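Local coordinates for protein esterase (uncultured bacterium pCosCE1, PDB 7ATL) that hydrolyses carboxylic esters as a family VIII carboxylesterase of beta-lactamase-like fold and also transfers acyl groups as a promiscuous acyltransferase, at residues Q60-S65 against A218-D223; G85-V90 against P108-H113; S91-W96 against G179-Q184; E229-G234 against L249-A254. All coordinates share one frame; numbering follows the deposited sequence.

Interaction 1: Q60-S65 against A218-D223; sequences QFRLSS and ATAYHD
R62 reaches A218 with one guanidinium nitrogen, and a backbone bond beside it holds A218 from its N-H side. The arginine leaves the chain with CG beside its own backbone N (chi1 -63°), runs extended from CG to NE and delivers its guanidinium edge to the carbonyl of A218. The bond from R62 NH1 to A218 O is 2.8 Å long but weak, its N-H bent well away from the oxygen. Water 1, near the guanidinium plane, adds a second path, accepting from R62 NH2 at 3.1 Å and donating weakly to A218 O. A much straighter bond joins A218 N to Q60 O, also at 2.8 Å. The residues belong to the beta-lactamase-like fold, where the chain runs from the short strand 61-62 to S65, which with K68 fits the SxxK pattern of serine beta-lactamases and family VIII esterases and is probably the nucleophile. With CG beside the backbone N (chi1 -66°), F61 offers a ring face to the A218 methyl, A218 CB lying 4.0 Å from F61 CE2. Further along, A220 CB stands 4.2 Å from R62 NH1. The arginine's NH2 has a further acceptor in P251 O, while R62 O receives H345 NE2.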
loop_
_atom_site.group_PDB
_atom_site.type_symbol
_atom_site.label_atom_id
_atom_site.label_comp_id
_atom_site.label_asym_id
_atom_site.label_seq_id
_atom_site.Cartn_x
_atom_site.Cartn_y
_atom_site.Cartn_z
ATOM N N GLN A 60 -12.868 6.157 -7.772
ATOM C CA GLN A 60 -11.799 5.130 -7.746
ATOM C C GLN A 60 -10.436 5.832 -7.786
ATOM O O GLN A 60 -10.308 6.922 -8.417
ATOM C CB GLN A 60 -11.966 4.161 -8.913
ATOM C CG GLN A 60 -11.433 2.778 -8.606
ATOM C CD GLN A 60 -11.255 1.919 -9.838
ATOM O OE1 GLN A 60 -10.969 2.410 -10.937
ATOM N NE2 GLN A 60 -11.376 0.610 -9.643
ATOM N N PHE A 61 -9.449 5.232 -7.130
ATOM C CA PHE A 61 -8.068 5.764 -7.108
ATOM C C PHE A 61 -7.077 4.722 -7.617
ATOM O O PHE A 61 -7.331 3.506 -7.541
ATOM C CB PHE A 61 -7.665 6.202 -5.703
ATOM C CG PHE A 61 -8.431 7.369 -5.149
ATOM C CD1 PHE A 61 -9.697 7.192 -4.626
ATOM C CD2 PHE A 61 -7.859 8.622 -5.097
ATOM C CE1 PHE A 61 -10.391 8.257 -4.081
ATOM C CE2 PHE A 61 -8.563 9.697 -4.575
ATOM C CZ PHE A 61 -9.828 9.511 -4.069
ATOM N N ARG A 62 -5.973 5.222 -8.148
ATOM C CA ARG A 62 -4.717 4.452 -8.256
ATOM C C ARG A 62 -4.231 4.254 -6.825
ATOM O O ARG A 62 -4.114 5.274 -6.114
ATOM C CB ARG A 62 -3.699 5.209 -9.116
ATOM C CG ARG A 62 -4.148 5.401 -10.557
ATOM C CD ARG A 62 -3.269 6.342 -11.343
ATOM N NE ARG A 62 -3.816 6.569 -12.674
ATOM C CZ ARG A 62 -4.786 7.433 -12.973
ATOM N NH1 ARG A 62 -5.339 8.204 -12.048
ATOM N NH2 ARG A 62 -5.180 7.543 -14.220
ATOM N N LEU A 63 -3.984 3.007 -6.415
ATOM C CA LEU A 63 -3.735 2.683 -4.980
ATOM C C LEU A 63 -2.244 2.680 -4.615
ATOM O O LEU A 63 -1.990 2.865 -3.444
ATOM C CB LEU A 63 -4.391 1.343 -4.654
ATOM C CG LEU A 63 -5.920 1.376 -4.641
ATOM C CD1 LEU A 63 -6.480 -0.011 -4.371
ATOM C CD2 LEU A 63 -6.425 2.362 -3.609
ATOM N N SER A 64 -1.316 2.558 -5.574
ATOM C CA SER A 64 0.143 2.270 -5.374
ATOM C C SER A 64 0.307 1.272 -4.212
ATOM O O SER A 64 -0.314 0.197 -4.297
ATOM C CB SER A 64 0.989 3.537 -5.232
ATOM O OG SER A 64 0.450 4.446 -4.274
ATOM N N SER A 65 1.029 1.598 -3.136
ATOM C CA SER A 65 1.346 0.610 -2.068
ATOM C C SER A 65 0.121 0.229 -1.230
ATOM O O SER A 65 0.230 -0.710 -0.446
ATOM C CB SER A 65 2.443 1.073 -1.198
ATOM O OG SER A 65 3.670 1.055 -1.907
ATOM N N ALA A 218 -10.048 9.048 -10.274
ATOM C CA ALA A 218 -9.470 10.359 -9.911
ATOM C C ALA A 218 -8.190 10.597 -10.709
ATOM O O ALA A 218 -7.322 9.735 -10.782
ATOM C CB ALA A 218 -9.189 10.448 -8.439
ATOM N N THR A 219 -8.076 11.785 -11.259
ATOM C CA THR A 219 -6.850 12.271 -11.916
ATOM C C THR A 219 -5.722 12.420 -10.879
ATOM O O THR A 219 -5.913 13.133 -9.856
ATOM C CB THR A 219 -7.195 13.579 -12.624
ATOM O OG1 THR A 219 -8.344 13.219 -13.387
ATOM C CG2 THR A 219 -6.041 14.135 -13.432
ATOM N N ALA A 220 -4.566 11.829 -11.162
ATOM C CA ALA A 220 -3.369 11.930 -10.306
ATOM C C ALA A 220 -2.709 13.298 -10.494
ATOM O O ALA A 220 -2.423 13.676 -11.659
ATOM C CB ALA A 220 -2.408 10.817 -10.648
ATOM N N TYR A 221 -2.434 13.982 -9.390
ATOM C CA TYR A 221 -1.714 15.276 -9.320
ATOM C C TYR A 221 -0.466 15.042 -8.471
ATOM O O TYR A 221 -0.478 14.025 -7.710
ATOM C CB TYR A 221 -2.590 16.371 -8.693
ATOM C CG TYR A 221 -3.803 16.732 -9.506
ATOM C CD1 TYR A 221 -4.933 15.933 -9.482
ATOM C CD2 TYR A 221 -3.815 17.856 -10.319
ATOM C CE1 TYR A 221 -6.036 16.223 -10.266
ATOM C CE2 TYR A 221 -4.915 18.169 -11.098
ATOM C CZ TYR A 221 -6.031 17.351 -11.070
ATOM O OH TYR A 221 -7.114 17.632 -11.856
ATOM N N HIS A 222 0.526 15.933 -8.571
ATOM C CA HIS A 222 1.733 15.929 -7.713
ATOM C C HIS A 222 2.046 17.363 -7.274
ATOM O O HIS A 222 1.528 18.256 -7.942
ATOM C CB HIS A 222 2.898 15.259 -8.448
ATOM C CG HIS A 222 3.635 16.188 -9.339
ATOM N ND1 HIS A 222 4.828 16.781 -8.937
ATOM C CD2 HIS A 222 3.335 16.644 -10.582
ATOM C CE1 HIS A 222 5.251 17.553 -9.922
ATOM N NE2 HIS A 222 4.340 17.488 -10.954
ATOM N N ASP A 223 2.860 17.548 -6.220
ATOM C CA ASP A 223 3.164 18.856 -5.566
ATOM C C ASP A 223 4.229 19.602 -6.380
ATOM O O ASP A 223 5.265 18.980 -6.708
ATOM C CB ASP A 223 3.655 18.687 -4.122
ATOM C CG ASP A 223 3.067 17.535 -3.295
ATOM O OD1 ASP A 223 1.819 17.433 -3.161
ATOM O OD2 ASP A 223 3.874 16.766 -2.729
HETATM O O HOH W 1 -7.589 9.423 -13.911
#

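Interaction 2: G85-V90 against P108-H113; sequences GLDDTV and PIKIRH
D87 takes hold of R112 and K110 in a salt-bridge network at the surface, where a type I beta turn, G85 to D88, lies against the start of helix 111-116 in the beta-lactamase-like fold. R112 grips the carboxylate side-on: R112 NE reaches D87 OD1 at 2.8 Å and R112 NH2 reaches D87 OD2 at 2.9 Å. Both oxygens lie near the guanidinium plane, yet the two nitrogens come from above the carboxylate plane, about 44° out of it. K110 NZ meets D87 OD1 at 2.7 Å from the opposite face, giving that oxygen two charged donors and probably favouring its ionised form. L86 CB lies over one guanidinium face, toward its rim, 3.4 Å from R112 NH2. With CG set between its backbone N and carbonyl carbon (chi1 57°) and a bend at chi3, the arginine turns NE and NH2 to the carboxylate. V90 CG2 meets I109 CG2, 3.5 Å apart.

Behind these side chains, backbone bonds join the two segments. I111 N to D88 O and V90 N to I109 O frame the single bridge of T89 with K110; R112 N to L86 O follows toward the helix. K110, at the N-cap position, gives its backbone N to H113 ND1. Outside the pair, D88 OD2 accepts from W93 NE1.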
loop_
_atom_site.group_PDB
_atom_site.type_symbol
_atom_site.label_atom_id
_atom_site.label_comp_id
_atom_site.label_asym_id
_atom_site.label_seq_id
_atom_site.Cartn_x
_atom_site.Cartn_y
_atom_site.Cartn_z
ATOM N N GLY A 85 2.973 -21.770 3.380
ATOM C CA GLY A 85 3.596 -21.705 4.720
ATOM C C GLY A 85 4.406 -20.431 4.942
ATOM O O GLY A 85 5.155 -20.019 4.027
ATOM N N LEU A 86 4.330 -19.847 6.137
ATOM C CA LEU A 86 5.167 -18.669 6.497
ATOM C C LEU A 86 6.656 -18.964 6.265
ATOM O O LEU A 86 7.404 -17.991 6.004
ATOM C CB LEU A 86 4.911 -18.287 7.955
ATOM C CG LEU A 86 3.677 -17.414 8.161
ATOM C CD1 LEU A 86 3.412 -17.184 9.646
ATOM C CD2 LEU A 86 3.812 -16.092 7.406
ATOM N N ASP A 87 7.069 -20.239 6.367
ATOM C CA ASP A 87 8.486 -20.684 6.318
ATOM C C ASP A 87 8.744 -21.453 5.018
ATOM O O ASP A 87 9.764 -22.110 4.919
ATOM C CB ASP A 87 8.834 -21.492 7.573
ATOM C CG ASP A 87 8.947 -20.643 8.833
ATOM O OD1 ASP A 87 9.744 -19.677 8.842
ATOM O OD2 ASP A 87 8.222 -20.926 9.794
ATOM N N ASP A 88 7.847 -21.385 4.046
ATOM C CA ASP A 88 8.143 -21.870 2.678
ATOM C C ASP A 88 9.215 -20.979 2.055
ATOM O O ASP A 88 9.143 -19.729 2.209
ATOM C CB ASP A 88 6.900 -21.826 1.799
ATOM C CG ASP A 88 5.901 -22.902 2.158
ATOM O OD1 ASP A 88 6.091 -23.537 3.220
ATOM O OD2 ASP A 88 4.959 -23.091 1.367
ATOM N N THR A 89 10.159 -21.584 1.347
ATOM C CA THR A 89 11.107 -20.841 0.487
ATOM C C THR A 89 10.325 -20.271 -0.697
ATOM O O THR A 89 9.253 -20.801 -1.017
ATOM C CB THR A 89 12.275 -21.726 0.052
ATOM O OG1 THR A 89 11.748 -22.752 -0.786
ATOM C CG2 THR A 89 13.012 -22.295 1.247
ATOM N N VAL A 90 10.844 -19.210 -1.297
ATOM C CA VAL A 90 10.263 -18.638 -2.536
ATOM C C VAL A 90 10.582 -19.602 -3.672
ATOM O O VAL A 90 9.677 -19.933 -4.467
ATOM C CB VAL A 90 10.790 -17.214 -2.792
ATOM C CG1 VAL A 90 10.320 -16.680 -4.134
ATOM C CG2 VAL A 90 10.373 -16.267 -1.681
ATOM N N PRO A 108 18.185 -18.931 0.961
ATOM C CA PRO A 108 16.742 -19.116 0.810
ATOM C C PRO A 108 16.018 -17.879 1.359
ATOM O O PRO A 108 16.502 -17.254 2.309
ATOM C CB PRO A 108 16.418 -20.401 1.589
ATOM C CG PRO A 108 17.590 -20.570 2.552
ATOM C CD PRO A 108 18.781 -19.846 1.944
ATOM N N ILE A 109 14.942 -17.502 0.679
ATOM C CA ILE A 109 14.014 -16.421 1.097
ATOM C C ILE A 109 12.748 -17.112 1.560
ATOM O O ILE A 109 12.215 -17.970 0.813
ATOM C CB ILE A 109 13.702 -15.437 -0.046
ATOM C CG1 ILE A 109 14.941 -14.679 -0.547
ATOM C CG2 ILE A 109 12.593 -14.488 0.385
ATOM C CD1 ILE A 109 14.756 -14.039 -1.922
ATOM N N LYS A 110 12.277 -16.730 2.729
ATOM C CA LYS A 110 11.034 -17.290 3.291
ATOM C C LYS A 110 9.897 -16.316 3.013
ATOM O O LYS A 110 10.144 -15.104 2.949
ATOM C CB LYS A 110 11.169 -17.556 4.789
ATOM C CG LYS A 110 12.023 -18.753 5.171
ATOM C CD LYS A 110 12.579 -18.588 6.572
ATOM C CE LYS A 110 12.860 -19.902 7.258
ATOM N NZ LYS A 110 12.432 -19.864 8.675
ATOM N N ILE A 111 8.688 -16.863 2.893
ATOM C CA ILE A 111 7.423 -16.097 2.721
ATOM C C ILE A 111 7.352 -15.038 3.828
ATOM O O ILE A 111 6.981 -13.906 3.511
ATOM C CB ILE A 111 6.214 -17.054 2.685
ATOM C CG1 ILE A 111 6.331 -18.083 1.556
ATOM C CG2 ILE A 111 4.911 -16.290 2.574
ATOM C CD1 ILE A 111 6.448 -17.477 0.174
ATOM N N ARG A 112 7.732 -15.337 5.064
ATOM C CA ARG A 112 7.606 -14.326 6.153
ATOM C C ARG A 112 8.543 -13.142 5.865
ATOM O O ARG A 112 8.292 -12.013 6.377
ATOM C CB ARG A 112 7.903 -14.915 7.538
ATOM C CG ARG A 112 9.282 -15.554 7.672
ATOM C CD ARG A 112 9.586 -15.955 9.097
ATOM N NE ARG A 112 8.845 -17.149 9.484
ATOM C CZ ARG A 112 7.768 -17.182 10.273
ATOM N NH1 ARG A 112 7.243 -16.077 10.775
ATOM N NH2 ARG A 112 7.202 -18.345 10.525
ATOM N N HIS A 113 9.625 -13.392 5.133
ATOM C CA HIS A 113 10.575 -12.331 4.748
ATOM C C HIS A 113 9.882 -11.469 3.688
ATOM O O HIS A 113 9.977 -10.217 3.777
ATOM C CB HIS A 113 11.929 -12.899 4.283
ATOM C CG HIS A 113 12.648 -13.785 5.246
ATOM N ND1 HIS A 113 13.340 -14.926 4.823
ATOM C CD2 HIS A 113 12.830 -13.715 6.585
ATOM C CE1 HIS A 113 13.912 -15.511 5.858
ATOM N NE2 HIS A 113 13.617 -14.795 6.947
HETATM O O HOH W 2 14.110 -19.060 -1.790
#

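Interaction 3: S91-W96 against G179-Q184; sequences SRWLPW and GAVLEQ
V181 and W93 form the centre of an apolar contact between the loop 91-96 and helix 174-186. V181 CG1 approaches W93 CG to 3.8 Å, and the valine crosses the indole side chain at about a right angle, its methyl oblique to the ring. The other branch of the valine serves a different neighbour: V181 CG2 lies 4.0 Å from L94 CD1. This division follows from the valine torsion (chi1 167°), which sets CG1 anti to the backbone N and CG2 anti to the carbonyl carbon. L94 likewise spreads its two methyls, with L94 CD1 against A180 CB at 3.9 Å and L94 CD2 against Q184 CG at 3.6 Å.

The second kind of contact is made by the aliphatic part of a polar side chain. Q184 folds at chi2 (-51°) and runs past W93 in the opposite direction, with its amide plane 46° from that of the indole. Q184 CB packs obliquely against the ring, 3.9 Å from W93 CE3, whereas Q184 CG lies 3.3 Å from W93 O. The glutamine thus contributes methylenes to the interface.

Polar fixing of the tryptophan comes from elsewhere, the indole N-H having its partner in D88, a few residues earlier in the same loop. L84 touches both W93 and V181, and L149 and L153 of helix 149-157 touch A180. A180 and Q184, one turn apart, and V181 beside them present one face of the helix to a non-regular segment through dovetailed branches and methylenes, which is plain loop-on-helix packing within the helical part of a beta-lactamase-like fold.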
loop_
_atom_site.group_PDB
_atom_site.type_symbol
_atom_site.label_atom_id
_atom_site.label_comp_id
_atom_site.label_asym_id
_atom_site.label_seq_id
_atom_site.Cartn_x
_atom_site.Cartn_y
_atom_site.Cartn_z
ATOM N N SER A 91 11.825 -20.060 -3.721
ATOM C CA SER A 91 12.324 -20.970 -4.783
ATOM C C SER A 91 11.453 -22.242 -4.875
ATOM O O SER A 91 11.333 -22.817 -5.968
ATOM C CB SER A 91 13.815 -21.244 -4.594
ATOM O OG SER A 91 14.093 -22.219 -3.587
ATOM N N ARG A 92 10.813 -22.656 -3.786
ATOM C CA ARG A 92 9.854 -23.799 -3.789
ATOM C C ARG A 92 8.693 -23.526 -4.760
ATOM O O ARG A 92 8.208 -24.474 -5.404
ATOM C CB ARG A 92 9.307 -24.022 -2.376
ATOM C CG ARG A 92 8.253 -25.110 -2.263
ATOM C CD ARG A 92 7.996 -25.380 -0.794
ATOM N NE ARG A 92 6.938 -26.346 -0.539
ATOM C CZ ARG A 92 6.654 -26.835 0.663
ATOM N NH1 ARG A 92 7.338 -26.430 1.718
ATOM N NH2 ARG A 92 5.687 -27.721 0.803
ATOM N N TRP A 93 8.268 -22.270 -4.843
ATOM C CA TRP A 93 7.103 -21.838 -5.653
ATOM C C TRP A 93 7.552 -21.245 -7.002
ATOM O O TRP A 93 6.848 -21.452 -8.007
ATOM C CB TRP A 93 6.266 -20.863 -4.810
ATOM C CG TRP A 93 5.630 -21.544 -3.643
ATOM C CD1 TRP A 93 5.999 -21.483 -2.331
ATOM C CD2 TRP A 93 4.548 -22.479 -3.716
ATOM N NE1 TRP A 93 5.191 -22.292 -1.574
ATOM C CE2 TRP A 93 4.287 -22.910 -2.403
ATOM C CE3 TRP A 93 3.759 -22.972 -4.756
ATOM C CZ2 TRP A 93 3.257 -23.809 -2.119
ATOM C CZ3 TRP A 93 2.751 -23.866 -4.473
ATOM C CH2 TRP A 93 2.499 -24.274 -3.167
ATOM N N LEU A 94 8.681 -20.522 -7.027
ATOM C CA LEU A 94 9.293 -19.974 -8.274
ATOM C C LEU A 94 10.708 -20.541 -8.419
ATOM O O LEU A 94 11.661 -19.912 -7.993
ATOM C CB LEU A 94 9.271 -18.439 -8.186
ATOM C CG LEU A 94 7.918 -17.835 -7.818
ATOM C CD1 LEU A 94 8.019 -16.331 -7.584
ATOM C CD2 LEU A 94 6.891 -18.141 -8.887
ATOM N N PRO A 95 10.907 -21.749 -9.005
ATOM C CA PRO A 95 12.214 -22.421 -8.945
ATOM C C PRO A 95 13.388 -21.590 -9.487
ATOM O O PRO A 95 14.484 -21.807 -9.070
ATOM C CB PRO A 95 12.028 -23.719 -9.757
ATOM C CG PRO A 95 10.507 -23.916 -9.913
ATOM C CD PRO A 95 9.879 -22.547 -9.708
ATOM N N TRP A 96 13.114 -20.639 -10.377
ATOM C CA TRP A 96 14.096 -19.727 -11.025
ATOM C C TRP A 96 14.387 -18.471 -10.174
ATOM O O TRP A 96 15.367 -17.756 -10.484
ATOM C CB TRP A 96 13.566 -19.353 -12.413
ATOM C CG TRP A 96 12.115 -18.973 -12.424
ATOM C CD1 TRP A 96 11.063 -19.779 -12.750
ATOM C CD2 TRP A 96 11.548 -17.696 -12.066
ATOM N NE1 TRP A 96 9.889 -19.094 -12.623
ATOM C CE2 TRP A 96 10.149 -17.817 -12.214
ATOM C CE3 TRP A 96 12.078 -16.478 -11.618
ATOM C CZ2 TRP A 96 9.277 -16.760 -11.957
ATOM C CZ3 TRP A 96 11.217 -15.430 -11.360
ATOM C CH2 TRP A 96 9.835 -15.571 -11.535
ATOM N N GLY A 179 2.935 -11.977 -5.023
ATOM C CA GLY A 179 1.871 -12.107 -6.039
ATOM C C GLY A 179 2.105 -13.293 -6.952
ATOM O O GLY A 179 1.178 -14.099 -7.136
ATOM N N ALA A 180 3.323 -13.417 -7.479
ATOM C CA ALA A 180 3.706 -14.539 -8.358
ATOM C C ALA A 180 3.674 -15.845 -7.553
ATOM O O ALA A 180 3.169 -16.851 -8.062
ATOM C CB ALA A 180 5.051 -14.271 -8.986
ATOM N N VAL A 181 4.156 -15.844 -6.320
ATOM C CA VAL A 181 4.025 -17.067 -5.482
ATOM C C VAL A 181 2.541 -17.448 -5.399
ATOM O O VAL A 181 2.208 -18.621 -5.627
ATOM C CB VAL A 181 4.613 -16.891 -4.074
ATOM C CG1 VAL A 181 4.185 -18.036 -3.162
ATOM C CG2 VAL A 181 6.122 -16.748 -4.111
ATOM N N LEU A 182 1.678 -16.497 -5.074
ATOM C CA LEU A 182 0.227 -16.763 -4.913
ATOM C C LEU A 182 -0.360 -17.396 -6.189
ATOM O O LEU A 182 -1.209 -18.317 -6.064
ATOM C CB LEU A 182 -0.447 -15.435 -4.565
ATOM C CG LEU A 182 -0.720 -15.188 -3.089
ATOM C CD1 LEU A 182 0.446 -15.594 -2.210
ATOM C CD2 LEU A 182 -1.103 -13.749 -2.857
ATOM N N GLU A 183 0.068 -16.953 -7.378
ATOM C CA GLU A 183 -0.331 -17.561 -8.685
ATOM C C GLU A 183 0.013 -19.057 -8.688
ATOM O O GLU A 183 -0.831 -19.871 -9.087
ATOM C CB GLU A 183 0.370 -16.905 -9.878
ATOM C CG GLU A 183 -0.065 -15.481 -10.140
ATOM C CD GLU A 183 0.571 -14.838 -11.364
ATOM O OE1 GLU A 183 1.747 -15.204 -11.693
ATOM O OE2 GLU A 183 -0.113 -13.956 -11.986
ATOM N N GLN A 184 1.212 -19.420 -8.260
ATOM C CA GLN A 184 1.632 -20.838 -8.271
ATOM C C GLN A 184 0.814 -21.629 -7.250
ATOM O O GLN A 184 0.440 -22.764 -7.571
ATOM C CB GLN A 184 3.128 -20.958 -8.006
ATOM C CG GLN A 184 3.979 -20.276 -9.063
ATOM C CD GLN A 184 3.611 -20.698 -10.461
ATOM O OE1 GLN A 184 3.423 -19.876 -11.341
ATOM N NE2 GLN A 184 3.465 -21.985 -10.666
#

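Interaction 4: E229-G234 against L249-A254; sequences EPIRDG and LAPSRA
The bend that follows strand 229-230, at an edge of a small mixed sheet, meets the loop leaving strand 246-249 where D233 accepts the backbone N-H of S252. D233 OD1 uses its syn lone pair, on the side of the other carboxylate oxygen, and the bond to S252 N is 2.9 Å long with an N-H...O angle of 160°. The carboxylate also lies beside the preceding proline, D233 OD1 standing 3.3 Å from P251 CD. Next along the chain, G234 N donates weakly to L249 O at 2.8 Å. The glycine has a positive phi (76°), a backbone shape that glycine adopts readily, and it carries the chain on toward strand 235-238.

The apolar part lies on the inner side of the contact. I231 CG2 rests against P251 CG at 3.6 Å and the two side chains meet at about a right angle. With the isoleucine's chi1 of -66°, CG2 stands anti to the backbone N and faces the proline, while the other branch carries CD1 to 4.0 Å from L249 CD1. I231 thereby bridges P251 and the strand residue L249, and H222 of the neighbouring strand touches it too. L144 from another loop touches D233, A250 and S252, placing a hydrophobic neighbour beside the acidic group.

P251 has no N-H to give, and D233 OD1 takes that of S252, the next residue. This carboxylate bond adds to the turn closed by R253 N to A250 O and probably steadies it, while I231 CG2 packs against the CG of the proline ring.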
loop_
_atom_site.group_PDB
_atom_site.type_symbol
_atom_site.label_atom_id
_atom_site.label_comp_id
_atom_site.label_asym_id
_atom_site.label_seq_id
_atom_site.Cartn_x
_atom_site.Cartn_y
_atom_site.Cartn_z
ATOM N N GLU A 229 0.055 20.125 -10.283
ATOM C CA GLU A 229 -0.233 19.884 -11.726
ATOM C C GLU A 229 -0.470 18.389 -11.941
ATOM O O GLU A 229 0.013 17.562 -11.166
ATOM C CB GLU A 229 0.903 20.424 -12.605
ATOM C CG GLU A 229 2.150 19.526 -12.665
ATOM C CD GLU A 229 3.385 20.068 -13.392
ATOM O OE1 GLU A 229 4.381 19.303 -13.539
ATOM O OE2 GLU A 229 3.367 21.256 -13.800
ATOM N N PRO A 230 -1.204 17.982 -13.004
ATOM C CA PRO A 230 -1.407 16.560 -13.312
ATOM C C PRO A 230 -0.096 15.826 -13.612
ATOM O O PRO A 230 0.825 16.447 -14.081
ATOM C CB PRO A 230 -2.292 16.548 -14.566
ATOM C CG PRO A 230 -2.969 17.911 -14.536
ATOM C CD PRO A 230 -1.937 18.853 -13.932
ATOM N N ILE A 231 -0.029 14.539 -13.277
ATOM C CA ILE A 231 1.169 13.692 -13.532
ATOM C C ILE A 231 1.085 13.228 -14.989
ATOM O O ILE A 231 0.015 12.729 -15.379
ATOM C CB ILE A 231 1.233 12.530 -12.523
ATOM C CG1 ILE A 231 1.460 13.050 -11.095
ATOM C CG2 ILE A 231 2.289 11.507 -12.945
ATOM C CD1 ILE A 231 1.173 12.034 -9.973
ATOM N N ARG A 232 2.138 13.435 -15.787
ATOM C CA ARG A 232 2.158 12.970 -17.198
ATOM C C ARG A 232 2.799 11.587 -17.199
ATOM O O ARG A 232 3.692 11.356 -16.373
ATOM C CB ARG A 232 2.861 13.985 -18.109
ATOM C CG ARG A 232 2.036 15.246 -18.375
ATOM C CD ARG A 232 2.811 16.417 -18.972
ATOM N NE ARG A 232 4.249 16.415 -18.643
ATOM C CZ ARG A 232 4.881 17.224 -17.774
ATOM N NH1 ARG A 232 4.209 18.150 -17.099
ATOM N NH2 ARG A 232 6.192 17.087 -17.591
ATOM N N ASP A 233 2.316 10.685 -18.043
ATOM C CA ASP A 233 2.912 9.332 -18.179
ATOM C C ASP A 233 4.432 9.471 -18.232
ATOM O O ASP A 233 4.895 10.370 -18.960
ATOM C CB ASP A 233 2.397 8.593 -19.421
ATOM C CG ASP A 233 1.188 7.706 -19.148
ATOM O OD1 ASP A 233 0.579 7.878 -18.062
ATOM O OD2 ASP A 233 0.864 6.853 -20.021
ATOM N N GLY A 234 5.141 8.634 -17.458
ATOM C CA GLY A 234 6.610 8.491 -17.480
ATOM C C GLY A 234 7.324 9.640 -16.791
ATOM O O GLY A 234 8.538 9.756 -16.935
ATOM N N LEU A 249 6.189 7.350 -12.698
ATOM C CA LEU A 249 4.725 7.136 -12.634
ATOM C C LEU A 249 4.122 7.266 -14.026
ATOM O O LEU A 249 4.515 8.176 -14.769
ATOM C CB LEU A 249 4.106 8.164 -11.695
ATOM C CG LEU A 249 4.509 8.024 -10.233
ATOM C CD1 LEU A 249 3.957 9.199 -9.404
ATOM C CD2 LEU A 249 4.056 6.680 -9.693
ATOM N N ALA A 250 3.185 6.378 -14.332
ATOM C CA ALA A 250 2.444 6.347 -15.598
ATOM C C ALA A 250 0.970 6.151 -15.268
ATOM O O ALA A 250 0.462 5.032 -15.248
ATOM C CB ALA A 250 3.015 5.279 -16.494
ATOM N N PRO A 251 0.243 7.256 -14.987
ATOM C CA PRO A 251 -1.189 7.189 -14.685
ATOM C C PRO A 251 -2.077 6.473 -15.716
ATOM O O PRO A 251 -3.129 6.031 -15.327
ATOM C CB PRO A 251 -1.594 8.658 -14.517
ATOM C CG PRO A 251 -0.302 9.299 -14.068
ATOM C CD PRO A 251 0.779 8.618 -14.873
ATOM N N SER A 252 -1.634 6.289 -16.953
ATOM C CA SER A 252 -2.403 5.514 -17.966
ATOM C C SER A 252 -2.372 4.012 -17.636
ATOM O O SER A 252 -3.283 3.307 -18.091
ATOM C CB SER A 252 -1.917 5.784 -19.370
ATOM O OG SER A 252 -0.628 5.230 -19.592
ATOM N N ARG A 253 -1.363 3.528 -16.899
ATOM C CA ARG A 253 -1.183 2.079 -16.622
ATOM C C ARG A 253 -2.482 1.468 -16.079
ATOM O O ARG A 253 -2.858 0.363 -16.532
ATOM C CB ARG A 253 -0.037 1.881 -15.631
ATOM C CG ARG A 253 0.439 0.441 -15.505
ATOM C CD ARG A 253 1.515 0.319 -14.447
ATOM N NE ARG A 253 2.270 -0.913 -14.572
ATOM C CZ ARG A 253 1.843 -2.101 -14.169
ATOM N NH1 ARG A 253 0.643 -2.237 -13.616
ATOM N NH2 ARG A 253 2.636 -3.149 -14.320
ATOM N N ALA A 254 -3.151 2.182 -15.166
ATOM C CA ALA A 254 -4.433 1.805 -14.514
ATOM C C ALA A 254 -5.524 1.457 -15.545
ATOM O O ALA A 254 -6.512 0.808 -15.146
ATOM C CB ALA A 254 -4.880 2.930 -13.610
#

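Interactions 1 and 4 share one corner of the fold, their centres about 9 Å apart, and strands 221-222 and 229-230 are sheet neighbours. I231 N and A220 O pair between them, and the arginine of interaction 1 also reaches the loop of interaction 4. Interactions 2 and 3 form a second cluster, with centres about 11 Å apart and segments alternating along the chain; I111 and V181 pack together there. The centres of interactions 1 and 2 are about 32 Å apart. Chemistry follows place: interaction 1 is buried and mainly polar, interaction 3 buried and apolar, whereas the partly buried interactions 2 and 4 put carboxylates at their rims over apolar inner contacts.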